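Local coordinates for reticulocyte-binding protein 2a (Plasmodium vivax, PDB 4Z8N) that probably binds the surface of red blood cells through this erythrocyte-binding domain, as part of reticulocyte invasion by the malaria parasite, at residues A[80-83]-A[89-92]. Sequence-based numbering, arbitrary orientation.
Sequences TIFV and NHNI
With CG of Phe82 trans to the backbone N (chi1 -177°) and the imidazole of His90 swung to the side of its own backbone N (chi1 -84°), the two rings meet in a T-shaped pair. The edge of His90 is directed at the face of Phe82, with the planes at 79° and the centroids 4.8 Å apart. CE1 of His90 leads, over the phenyl face toward its rim and 3.5 Å from CD2 of Phe82, while NE2 of His90 is slightly farther, near CD2 and CE2 of Phe82. CE1 of His90 also makes a close approach, oblique to the imidazole, to the carbonyl O of Phe82.

One flat side of the imidazole is turned to the helix backbone: CA of Val83 stands over it, 3.8 Å from the ring centroid, in a CH-pi contact. The valine adds its CG2 methyl, 3.8 Å from NE2 of His90; CA and CG2 of Val83 thus lie on the same side of the imidazole plane, CG2 over NE2. Its other methyl, CG1, meets CD1 of Ile92 at 3.9 Å, extending the apolar contact beyond the turn of chain at Asn91.

The imidazole is further held by ND1, whose hydrogen bond to the carbonyl O of Tyr86 helps fix its rotation with CE1 facing Phe82; the ring of Tyr86 also meets that of Phe82. Val83 touches Lys100 of helix 94-115 as well. The contact lies at the surface, where helix 71-85 ends and the chain reverses toward helix 94-115. Asn91, with positive phi and two bonds back into the last turn, ends the short helix 87-90 in a Schellman motif. This helix belongs to the connection of an antiparallel helical hairpin, 71-85 against 94-115, within the largely alpha-helical Rh5 coiled-coil domain.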
ATOM      1  N   THR A  80       3.454  17.075 -14.146  1.00 36.62           N
ATOM      2  CA  THR A  80       4.050  16.428 -15.310  1.00 36.83           C
ATOM      3  C   THR A  80       3.123  15.344 -15.858  1.00 38.55           C
ATOM      4  O   THR A  80       2.922  15.239 -17.069  1.00 36.49           O
ATOM      5  CB  THR A  80       5.418  15.809 -14.974  1.00 37.02           C
ATOM      6  OG1 THR A  80       6.302  16.837 -14.513  1.00 42.52           O
ATOM      7  CG2 THR A  80       6.022  15.145 -16.202  1.00 39.65           C
ATOM      8  N   ILE A  81       2.558  14.546 -14.957  1.00 37.72           N
ATOM      9  CA  ILE A  81       1.617  13.493 -15.331  1.00 31.23           C
ATOM     10  C   ILE A  81       0.389  14.075 -16.032  1.00 30.56           C
ATOM     11  O   ILE A  81      -0.106  13.508 -17.009  1.00 35.30           O
ATOM     12  CB  ILE A  81       1.178  12.681 -14.091  1.00 29.55           C
ATOM     13  CG1 ILE A  81       2.363  11.895 -13.535  1.00 29.46           C
ATOM     14  CG2 ILE A  81       0.031  11.741 -14.433  1.00 33.21           C
ATOM     15  CD1 ILE A  81       2.057  11.131 -12.276  1.00 28.93           C
ATOM     16  N   PHE A  82      -0.088  15.214 -15.536  1.00 30.27           N
ATOM     17  CA  PHE A  82      -1.236  15.899 -16.131  1.00 32.47           C
ATOM     18  C   PHE A  82      -0.955  16.277 -17.588  1.00 40.85           C
ATOM     19  O   PHE A  82      -1.819  16.127 -18.454  1.00 36.11           O
ATOM     20  CB  PHE A  82      -1.595  17.144 -15.309  1.00 35.79           C
ATOM     21  CG  PHE A  82      -2.816  17.876 -15.803  1.00 36.15           C
ATOM     22  CD1 PHE A  82      -3.976  17.187 -16.118  1.00 36.81           C
ATOM     23  CD2 PHE A  82      -2.811  19.258 -15.927  1.00 34.33           C
ATOM     24  CE1 PHE A  82      -5.102  17.858 -16.567  1.00 42.81           C
ATOM     25  CE2 PHE A  82      -3.934  19.938 -16.374  1.00 36.67           C
ATOM     26  CZ  PHE A  82      -5.081  19.237 -16.693  1.00 47.53           C
ATOM     27  N   VAL A  83       0.260  16.755 -17.855  1.00 37.54           N
ATOM     28  CA  VAL A  83       0.668  17.087 -19.218  1.00 37.43           C
ATOM     29  C   VAL A  83       0.721  15.838 -20.097  1.00 33.37           C
ATOM     30  O   VAL A  83       0.280  15.852 -21.248  1.00 33.56           O
ATOM     31  CB  VAL A  83       2.049  17.781 -19.253  1.00 42.89           C
ATOM     32  CG1 VAL A  83       2.437  18.122 -20.686  1.00 44.77           C
ATOM     33  CG2 VAL A  83       2.041  19.036 -18.395  1.00 43.22           C
ATOM     34  N   ASN A  89      -4.797  18.775 -25.182  1.00 37.53           N
ATOM     35  CA  ASN A  89      -5.352  19.962 -24.546  1.00 40.71           C
ATOM     36  C   ASN A  89      -4.259  20.919 -24.079  1.00 42.16           C
ATOM     37  O   ASN A  89      -4.495  22.119 -23.948  1.00 42.76           O
ATOM     38  CB  ASN A  89      -6.252  19.572 -23.376  1.00 41.09           C
ATOM     39  CG  ASN A  89      -7.581  18.996 -23.833  1.00 45.02           C
ATOM     40  OD1 ASN A  89      -8.436  19.714 -24.351  1.00 50.80           O
ATOM     41  ND2 ASN A  89      -7.758  17.698 -23.642  1.00 42.78           N
ATOM     42  N   HIS A  90      -3.066  20.386 -23.831  1.00 41.32           N
ATOM     43  CA  HIS A  90      -1.920  21.215 -23.470  1.00 39.03           C
ATOM     44  C   HIS A  90      -1.273  21.814 -24.715  1.00 40.95           C
ATOM     45  O   HIS A  90      -0.474  22.749 -24.620  1.00 43.32           O
ATOM     46  CB  HIS A  90      -0.886  20.401 -22.681  1.00 33.80           C
ATOM     47  CG  HIS A  90      -1.178  20.305 -21.215  1.00 35.41           C
ATOM     48  ND1 HIS A  90      -1.908  19.271 -20.668  1.00 32.21           N
ATOM     49  CD2 HIS A  90      -0.832  21.110 -20.182  1.00 36.73           C
ATOM     50  CE1 HIS A  90      -1.998  19.443 -19.360  1.00 34.33           C
ATOM     51  NE2 HIS A  90      -1.356  20.552 -19.040  1.00 40.34           N
ATOM     52  N   ASN A  91      -1.630  21.266 -25.875  1.00 38.32           N
ATOM     53  CA  ASN A  91      -1.067  21.677 -27.161  1.00 43.47           C
ATOM     54  C   ASN A  91       0.449  21.495 -27.183  1.00 44.26           C
ATOM     55  O   ASN A  91       1.188  22.331 -27.710  1.00 43.00           O
ATOM     56  CB  ASN A  91      -1.438  23.132 -27.478  1.00 45.55           C
ATOM     57  CG  ASN A  91      -1.191  23.493 -28.930  1.00 49.32           C
ATOM     58  OD1 ASN A  91      -1.445  22.695 -29.832  1.00 50.91           O
ATOM     59  ND2 ASN A  91      -0.681  24.696 -29.161  1.00 51.81           N
ATOM     60  N   ILE A  92       0.906  20.394 -26.602  1.00 42.94           N
ATOM     61  CA  ILE A  92       2.326  20.082 -26.574  1.00 44.96           C
ATOM     62  C   ILE A  92       2.658  19.151 -27.740  1.00 39.26           C
ATOM     63  O   ILE A  92       1.858  18.284 -28.101  1.00 40.51           O
ATOM     64  CB  ILE A  92       2.734  19.451 -25.219  1.00 45.17           C
ATOM     65  CG1 ILE A  92       4.251  19.288 -25.119  1.00 48.06           C
ATOM     66  CG2 ILE A  92       2.031  18.123 -24.997  1.00 40.35           C
ATOM     67  CD1 ILE A  92       4.705  18.632 -23.827  1.00 44.16           C
TER